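Local coordinates for protein putative isochorismatase (Bordetella bronchiseptica, PDB 3UAO) that hydrolyses maleamate to maleate and ammonia, a step in the bacterial degradation of nicotinate (vitamin B3), at residues M181-V194 and L206-H219. Sequence-based numbering, arbitrary orientation.
Sequences MSAGFRPLVLSDCV and LFDMRQKYAAVMTH
Val189 and Val216 lie paired in the last beta-alpha-beta unit of the Rossmann-like isochorismatase fold, where strand 186-190 runs parallel to the outermost strand of the chain's sheet, 215-217. Four backbone hydrogen bonds join the strands, with Ala215 N bonded to Pro187 O at one end and Ser191 N to Met217 O at the other. Val189 faces the connecting helix. Its CG1, anti to the backbone N (chi1 -179°), meets Leu206 CD2 at 4.1 Å, while CG2 abuts Ala214 CB at 3.6 Å and reaches the sulfur of Met209, whose side chain crosses it nearly at a right angle. On the other sheet face, Leu188 CD2 presses against Met217 CG (3.5 Å). Beyond the N-terminal strand ends, Met181 SD approaches the edge of the Tyr213 ring, 3.7 Å from CD1, a Met-aromatic contact. At the opposite end Asp192, in the type I turn 190-193, grips the start of helix 219-224. Its carboxylate is nearly coplanar with the His219 imidazole (23°): OD1 accepts His219 N on its syn side, tilted 30° out of the carboxylate plane and 2.7 Å away, and OD2 takes a hydrogen bond from His219 ND1 at the ring edge, though the modelled 2.4 Å between these two atoms is doubtfully short.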
ATOM      1  N   MET A 181      -7.798  -4.313  10.273  1.00 10.18           N
ATOM      2  CA  MET A 181      -9.089  -3.649  10.209  1.00 10.46           C
ATOM      3  C   MET A 181      -9.147  -2.813   8.929  1.00 10.05           C
ATOM      4  O   MET A 181     -10.056  -2.943   8.109  1.00 10.66           O
ATOM      5  CB  MET A 181      -9.284  -2.725  11.416  1.00 10.02           C
ATOM      6  CG  MET A 181     -10.683  -2.199  11.440  1.00 10.62           C
ATOM      7  SD  MET A 181     -10.808  -0.760  12.473  1.00 12.19           S
ATOM      8  CE  MET A 181      -9.938   0.440  11.466  1.00 10.26           C
ATOM      9  N   SER A 182      -8.168  -1.952   8.791  1.00  9.85           N
ATOM     10  CA  SER A 182      -8.120  -1.085   7.664  1.00  9.91           C
ATOM     11  C   SER A 182      -8.174  -1.882   6.336  1.00  9.98           C
ATOM     12  O   SER A 182      -8.951  -1.548   5.475  1.00 10.56           O
ATOM     13  CB  SER A 182      -6.902  -0.189   7.773  1.00  9.69           C
ATOM     14  OG  SER A 182      -6.900   0.514   9.009  1.00  9.69           O
ATOM     15  N   ALA A 183      -7.444  -2.978   6.237  1.00  9.84           N
ATOM     16  CA  ALA A 183      -7.424  -3.837   5.049  1.00 10.26           C
ATOM     17  C   ALA A 183      -8.713  -4.618   4.750  1.00 11.69           C
ATOM     18  O   ALA A 183      -8.783  -5.310   3.740  1.00 13.02           O
ATOM     19  CB  ALA A 183      -6.255  -4.796   5.145  1.00  9.76           C
ATOM     20  N   GLY A 184      -9.734  -4.530   5.604  1.00 12.27           N
ATOM     21  CA  GLY A 184     -10.969  -5.269   5.394  1.00 11.92           C
ATOM     22  C   GLY A 184     -11.214  -6.552   6.169  1.00 12.23           C
ATOM     23  O   GLY A 184     -12.189  -7.249   5.888  1.00 12.87           O
ATOM     24  N   PHE A 185     -10.376  -6.864   7.162  1.00 12.18           N
ATOM     25  CA  PHE A 185     -10.536  -8.084   7.987  1.00 11.77           C
ATOM     26  C   PHE A 185     -11.083  -7.762   9.387  1.00 12.04           C
ATOM     27  O   PHE A 185     -10.766  -6.751   9.978  1.00 12.69           O
ATOM     28  CB  PHE A 185      -9.205  -8.861   8.068  1.00 11.03           C
ATOM     29  CG  PHE A 185      -8.528  -9.031   6.719  1.00 11.53           C
ATOM     30  CD1 PHE A 185      -8.988  -9.948   5.804  1.00 13.81           C
ATOM     31  CD2 PHE A 185      -7.474  -8.250   6.366  1.00 14.15           C
ATOM     32  CE1 PHE A 185      -8.430 -10.090   4.541  1.00 13.38           C
ATOM     33  CE2 PHE A 185      -6.869  -8.404   5.108  1.00 14.82           C
ATOM     34  CZ  PHE A 185      -7.365  -9.330   4.195  1.00 14.39           C
ATOM     35  N   ARG A 186     -11.890  -8.644   9.948  1.00 13.04           N
ATOM     36  CA  ARG A 186     -12.404  -8.434  11.314  1.00 13.34           C
ATOM     37  C   ARG A 186     -11.305  -8.942  12.210  1.00 14.24           C
ATOM     38  O   ARG A 186     -11.036 -10.157  12.179  1.00 14.52           O
ATOM     39  CB  ARG A 186     -13.690  -9.225  11.524  1.00 12.94           C
ATOM     40  CG  ARG A 186     -14.830  -8.722  10.630  1.00 13.71           C
ATOM     41  CD  ARG A 186     -15.886  -9.770  10.365  1.00 15.20           C
ATOM     42  NE  ARG A 186     -16.871  -9.279   9.418  1.00 15.76           N
ATOM     43  CZ  ARG A 186     -18.095  -8.858   9.728  1.00 18.14           C
ATOM     44  NH1 ARG A 186     -18.561  -8.876  10.968  1.00 19.50           N
ATOM     45  NH2 ARG A 186     -18.888  -8.430   8.770  1.00 17.79           N
ATOM     46  N   PRO A 187     -10.618  -8.037  12.957  1.00 13.83           N
ATOM     47  CA  PRO A 187      -9.612  -8.552  13.866  1.00 14.11           C
ATOM     48  C   PRO A 187     -10.238  -9.086  15.154  1.00 14.94           C
ATOM     49  O   PRO A 187     -11.176  -8.482  15.700  1.00 15.08           O
ATOM     50  CB  PRO A 187      -8.708  -7.322  14.175  1.00 14.05           C
ATOM     51  CG  PRO A 187      -9.278  -6.149  13.297  1.00 15.31           C
ATOM     52  CD  PRO A 187     -10.703  -6.563  13.017  1.00 14.37           C
ATOM     53  N   LEU A 188      -9.714 -10.226  15.621  1.00 15.33           N
ATOM     54  CA  LEU A 188     -10.067 -10.810  16.904  1.00 15.12           C
ATOM     55  C   LEU A 188      -8.775 -10.863  17.728  1.00 15.07           C
ATOM     56  O   LEU A 188      -7.934 -11.756  17.552  1.00 13.78           O
ATOM     57  CB  LEU A 188     -10.631 -12.220  16.696  1.00 15.62           C
ATOM     58  CG  LEU A 188     -11.531 -12.826  17.780  1.00 17.01           C
ATOM     59  CD1 LEU A 188     -12.043 -14.191  17.335  1.00 12.19           C
ATOM     60  CD2 LEU A 188     -10.860 -12.891  19.153  1.00 15.23           C
ATOM     61  N   VAL A 189      -8.608  -9.893  18.623  1.00 15.12           N
ATOM     62  CA  VAL A 189      -7.417  -9.833  19.460  1.00 15.13           C
ATOM     63  C   VAL A 189      -7.537 -10.792  20.653  1.00 16.53           C
ATOM     64  O   VAL A 189      -8.388 -10.641  21.519  1.00 18.10           O
ATOM     65  CB  VAL A 189      -7.113  -8.411  19.913  1.00 15.24           C
ATOM     66  CG1 VAL A 189      -5.837  -8.388  20.762  1.00 14.56           C
ATOM     67  CG2 VAL A 189      -6.959  -7.515  18.667  1.00 13.06           C
ATOM     68  N   LEU A 190      -6.690 -11.804  20.659  1.00 16.99           N
ATOM     69  CA  LEU A 190      -6.612 -12.738  21.735  1.00 17.67           C
ATOM     70  C   LEU A 190      -5.929 -12.058  22.925  1.00 18.13           C
ATOM     71  O   LEU A 190      -4.704 -12.009  22.983  1.00 18.19           O
ATOM     72  CB  LEU A 190      -5.793 -13.944  21.297  1.00 17.29           C
ATOM     73  CG  LEU A 190      -6.341 -15.076  20.422  1.00 17.71           C
ATOM     74  CD1 LEU A 190      -7.894 -15.065  20.261  1.00 15.84           C
ATOM     75  CD2 LEU A 190      -5.556 -15.238  19.065  1.00 14.94           C
ATOM     76  N   SER A 191      -6.727 -11.543  23.865  1.00 18.75           N
ATOM     77  CA  SER A 191      -6.230 -10.745  24.992  1.00 19.40           C
ATOM     78  C   SER A 191      -5.215 -11.463  25.867  1.00 19.91           C
ATOM     79  O   SER A 191      -4.425 -10.799  26.532  1.00 20.33           O
ATOM     80  CB  SER A 191      -7.377 -10.276  25.896  1.00 19.59           C
ATOM     81  OG  SER A 191      -8.147 -11.373  26.387  1.00 22.13           O
ATOM     82  N   ASP A 192      -5.275 -12.800  25.898  1.00 19.68           N
ATOM     83  CA  ASP A 192      -4.373 -13.607  26.696  1.00 20.09           C
ATOM     84  C   ASP A 192      -3.256 -14.193  25.839  1.00 19.87           C
ATOM     85  O   ASP A 192      -2.436 -14.949  26.347  1.00 20.77           O
ATOM     86  CB  ASP A 192      -5.126 -14.685  27.538  1.00 20.76           C
ATOM     87  CG  ASP A 192      -5.891 -15.715  26.694  1.00 21.90           C
ATOM     88  OD1 ASP A 192      -6.294 -15.412  25.541  1.00 22.95           O
ATOM     89  OD2 ASP A 192      -6.107 -16.854  27.187  1.00 22.97           O
ATOM     90  N   CYS A 193      -3.207 -13.807  24.563  1.00 18.65           N
ATOM     91  CA  CYS A 193      -2.168 -14.233  23.632  1.00 18.19           C
ATOM     92  C   CYS A 193      -1.364 -13.081  23.010  1.00 17.62           C
ATOM     93  O   CYS A 193      -0.572 -13.272  22.048  1.00 16.76           O
ATOM     94  CB  CYS A 193      -2.800 -15.030  22.504  1.00 18.79           C
ATOM     95  SG  CYS A 193      -3.482 -16.592  23.013  1.00 18.14           S
ATOM     96  N   VAL A 194      -1.541 -11.889  23.553  1.00 17.01           N
ATOM     97  CA  VAL A 194      -0.716 -10.768  23.156  1.00 16.60           C
ATOM     98  C   VAL A 194       0.022 -10.379  24.415  1.00 17.71           C
ATOM     99  O   VAL A 194      -0.560 -10.385  25.479  1.00 19.64           O
ATOM    100  CB  VAL A 194      -1.588  -9.627  22.508  1.00 16.38           C
ATOM    101  CG1 VAL A 194      -2.285 -10.155  21.192  1.00 13.37           C
ATOM    102  CG2 VAL A 194      -2.619  -9.119  23.427  1.00 12.92           C
ATOM    103  N   LEU A 206      -5.051  -2.486  24.637  1.00 14.55           N
ATOM    104  CA  LEU A 206      -6.227  -3.327  24.572  1.00 14.34           C
ATOM    105  C   LEU A 206      -7.447  -2.467  24.643  1.00 14.91           C
ATOM    106  O   LEU A 206      -8.383  -2.682  23.880  1.00 16.01           O
ATOM    107  CB  LEU A 206      -6.246  -4.367  25.678  1.00 14.81           C
ATOM    108  CG  LEU A 206      -5.185  -5.468  25.520  1.00 14.78           C
ATOM    109  CD1 LEU A 206      -4.983  -6.212  26.803  1.00 13.78           C
ATOM    110  CD2 LEU A 206      -5.559  -6.410  24.376  1.00 15.69           C
ATOM    111  N   PHE A 207      -7.463  -1.499  25.553  1.00 15.46           N
ATOM    112  CA  PHE A 207      -8.607  -0.606  25.688  1.00 15.45           C
ATOM    113  C   PHE A 207      -8.874   0.057  24.350  1.00 15.16           C
ATOM    114  O   PHE A 207      -9.954  -0.095  23.784  1.00 14.96           O
ATOM    115  CB  PHE A 207      -8.384   0.447  26.774  1.00 16.11           C
ATOM    116  CG  PHE A 207      -9.511   1.442  26.880  1.00 19.09           C
ATOM    117  CD1 PHE A 207     -10.633   1.157  27.627  1.00 21.47           C
ATOM    118  CD2 PHE A 207      -9.474   2.642  26.185  1.00 19.85           C
ATOM    119  CE1 PHE A 207     -11.680   2.067  27.693  1.00 22.13           C
ATOM    120  CE2 PHE A 207     -10.508   3.518  26.251  1.00 19.95           C
ATOM    121  CZ  PHE A 207     -11.610   3.234  27.008  1.00 21.47           C
ATOM    122  N   ASP A 208      -7.868   0.742  23.809  1.00 14.95           N
ATOM    123  CA  ASP A 208      -8.013   1.394  22.509  1.00 14.71           C
ATOM    124  C   ASP A 208      -8.630   0.426  21.493  1.00 14.64           C
ATOM    125  O   ASP A 208      -9.634   0.738  20.816  1.00 14.30           O
ATOM    126  CB  ASP A 208      -6.654   1.824  21.981  1.00 15.22           C
ATOM    127  CG  ASP A 208      -6.057   2.996  22.724  1.00 15.11           C
ATOM    128  OD1 ASP A 208      -6.780   3.565  23.581  1.00 12.15           O
ATOM    129  OD2 ASP A 208      -4.863   3.329  22.420  1.00 11.68           O
ATOM    130  N   MET A 209      -8.019  -0.757  21.402  1.00 14.04           N
ATOM    131  CA  MET A 209      -8.404  -1.738  20.401  1.00 13.45           C
ATOM    132  C   MET A 209      -9.839  -2.214  20.565  1.00 14.12           C
ATOM    133  O   MET A 209     -10.620  -2.199  19.603  1.00 14.08           O
ATOM    134  CB  MET A 209      -7.418  -2.891  20.406  1.00 13.56           C
ATOM    135  CG  MET A 209      -6.107  -2.524  19.678  1.00 13.36           C
ATOM    136  SD  MET A 209      -5.122  -3.978  19.428  1.00 14.37           S
ATOM    137  CE  MET A 209      -4.190  -4.138  20.971  1.00 10.28           C
ATOM    138  N   ARG A 210     -10.210  -2.607  21.776  1.00 14.60           N
ATOM    139  CA  ARG A 210     -11.611  -2.899  22.099  1.00 15.68           C
ATOM    140  C   ARG A 210     -12.573  -1.766  21.715  1.00 15.25           C
ATOM    141  O   ARG A 210     -13.700  -1.998  21.344  1.00 14.78           O
ATOM    142  CB  ARG A 210     -11.719  -3.097  23.602  1.00 17.68           C
ATOM    143  CG  ARG A 210     -12.950  -3.822  24.123  1.00 23.05           C
ATOM    144  CD  ARG A 210     -12.804  -4.084  25.649  1.00 31.17           C
ATOM    145  NE  ARG A 210     -12.641  -2.871  26.510  1.00 37.28           N
ATOM    146  CZ  ARG A 210     -13.635  -2.110  27.024  1.00 40.86           C
ATOM    147  NH1 ARG A 210     -14.929  -2.366  26.769  1.00 42.04           N
ATOM    148  NH2 ARG A 210     -13.333  -1.072  27.805  1.00 40.44           N
ATOM    149  N   GLN A 211     -12.129  -0.519  21.809  1.00 14.97           N
ATOM    150  CA  GLN A 211     -13.054   0.591  21.687  1.00 14.79           C
ATOM    151  C   GLN A 211     -13.291   0.895  20.243  1.00 14.37           C
ATOM    152  O   GLN A 211     -14.341   1.366  19.887  1.00 15.06           O
ATOM    153  CB  GLN A 211     -12.503   1.782  22.410  1.00 14.93           C
ATOM    154  CG  GLN A 211     -13.463   2.590  23.214  1.00 17.91           C
ATOM    155  CD  GLN A 211     -14.279   1.847  24.262  1.00 21.46           C
ATOM    156  OE1 GLN A 211     -13.747   1.110  25.090  1.00 21.07           O
ATOM    157  NE2 GLN A 211     -15.593   2.071  24.241  1.00 21.32           N
ATOM    158  N   LYS A 212     -12.331   0.552  19.389  1.00 14.18           N
ATOM    159  CA  LYS A 212     -12.237   1.109  18.046  1.00 12.78           C
ATOM    160  C   LYS A 212     -11.929   0.138  16.887  1.00 12.75           C
ATOM    161  O   LYS A 212     -12.261   0.422  15.737  1.00 14.63           O
ATOM    162  CB  LYS A 212     -11.139   2.170  18.079  1.00 12.68           C
ATOM    163  CG  LYS A 212     -11.447   3.444  18.902  1.00 11.45           C
ATOM    164  CD  LYS A 212     -10.155   4.236  19.143  1.00 11.49           C
ATOM    165  CE  LYS A 212     -10.363   5.501  19.967  1.00 11.55           C
ATOM    166  NZ  LYS A 212      -9.109   6.275  20.165  1.00 11.29           N
ATOM    167  N   TYR A 213     -11.279  -0.974  17.150  1.00 11.68           N
ATOM    168  CA  TYR A 213     -10.554  -1.672  16.102  1.00 10.86           C
ATOM    169  C   TYR A 213     -10.742  -3.175  16.006  1.00 11.18           C
ATOM    170  O   TYR A 213     -10.375  -3.759  14.981  1.00 11.23           O
ATOM    171  CB  TYR A 213      -9.064  -1.445  16.282  1.00 10.75           C
ATOM    172  CG  TYR A 213      -8.627  -0.016  16.265  1.00 10.11           C
ATOM    173  CD1 TYR A 213      -9.099   0.857  15.309  1.00 10.19           C
ATOM    174  CD2 TYR A 213      -7.720   0.449  17.176  1.00 10.08           C
ATOM    175  CE1 TYR A 213      -8.711   2.164  15.302  1.00 11.94           C
ATOM    176  CE2 TYR A 213      -7.316   1.755  17.160  1.00 10.71           C
ATOM    177  CZ  TYR A 213      -7.801   2.613  16.214  1.00 11.75           C
ATOM    178  OH  TYR A 213      -7.393   3.951  16.173  1.00 15.83           O
ATOM    179  N   ALA A 214     -11.257  -3.819  17.047  1.00 11.51           N
ATOM    180  CA  ALA A 214     -11.255  -5.297  17.072  1.00 12.69           C
ATOM    181  C   ALA A 214     -12.276  -5.864  18.018  1.00 13.63           C
ATOM    182  O   ALA A 214     -12.736  -5.198  18.939  1.00 13.91           O
ATOM    183  CB  ALA A 214      -9.881  -5.832  17.440  1.00 12.05           C
ATOM    184  N   ALA A 215     -12.648  -7.103  17.758  1.00 14.83           N
ATOM    185  CA  ALA A 215     -13.245  -7.940  18.811  1.00 15.61           C
ATOM    186  C   ALA A 215     -12.063  -8.421  19.672  1.00 15.64           C
ATOM    187  O   ALA A 215     -11.004  -8.784  19.163  1.00 14.95           O
ATOM    188  CB  ALA A 215     -14.033  -9.116  18.215  1.00 14.97           C
ATOM    189  N   VAL A 216     -12.263  -8.363  20.985  1.00 17.40           N
ATOM    190  CA  VAL A 216     -11.229  -8.615  22.001  1.00 17.21           C
ATOM    191  C   VAL A 216     -11.769  -9.597  23.057  1.00 18.48           C
ATOM    192  O   VAL A 216     -12.684  -9.290  23.804  1.00 19.00           O
ATOM    193  CB  VAL A 216     -10.791  -7.279  22.688  1.00 16.68           C
ATOM    194  CG1 VAL A 216      -9.871  -7.535  23.918  1.00 16.32           C
ATOM    195  CG2 VAL A 216     -10.107  -6.398  21.703  1.00 12.48           C
ATOM    196  N   MET A 217     -11.185 -10.781  23.098  1.00 19.63           N
ATOM    197  CA  MET A 217     -11.586 -11.787  24.052  1.00 20.67           C
ATOM    198  C   MET A 217     -10.407 -12.727  24.374  1.00 20.77           C
ATOM    199  O   MET A 217      -9.403 -12.755  23.654  1.00 20.82           O
ATOM    200  CB  MET A 217     -12.805 -12.553  23.498  1.00 22.03           C
ATOM    201  CG  MET A 217     -12.614 -13.267  22.143  1.00 22.20           C
ATOM    202  SD  MET A 217     -14.246 -13.751  21.482  1.00 25.67           S
ATOM    203  CE  MET A 217     -14.802 -12.193  20.817  1.00 26.83           C
ATOM    204  N   THR A 218     -10.531 -13.482  25.458  1.00 20.97           N
ATOM    205  CA  THR A 218      -9.552 -14.512  25.809  1.00 21.34           C
ATOM    206  C   THR A 218      -9.689 -15.692  24.853  1.00 22.61           C
ATOM    207  O   THR A 218     -10.726 -15.855  24.212  1.00 22.59           O
ATOM    208  CB  THR A 218      -9.725 -14.990  27.266  1.00 21.94           C
ATOM    209  OG1 THR A 218     -11.047 -15.496  27.459  1.00 20.82           O
ATOM    210  CG2 THR A 218      -9.494 -13.847  28.225  1.00 20.54           C
ATOM    211  N   HIS A 219      -8.638 -16.505  24.762  1.00 23.83           N
ATOM    212  CA  HIS A 219      -8.545 -17.540  23.731  1.00 25.31           C
ATOM    213  C   HIS A 219      -9.595 -18.658  23.841  1.00 26.08           C
ATOM    214  O   HIS A 219     -10.071 -19.157  22.842  1.00 26.27           O
ATOM    215  CB  HIS A 219      -7.134 -18.147  23.693  1.00 25.64           C
ATOM    216  CG  HIS A 219      -6.896 -19.186  24.735  1.00 26.17           C
ATOM    217  ND1 HIS A 219      -6.615 -18.871  26.045  1.00 29.57           N
ATOM    218  CD2 HIS A 219      -6.908 -20.538  24.665  1.00 28.18           C
ATOM    219  CE1 HIS A 219      -6.442 -19.986  26.734  1.00 30.11           C
ATOM    220  NE2 HIS A 219      -6.619 -21.011  25.921  1.00 29.58           N
TER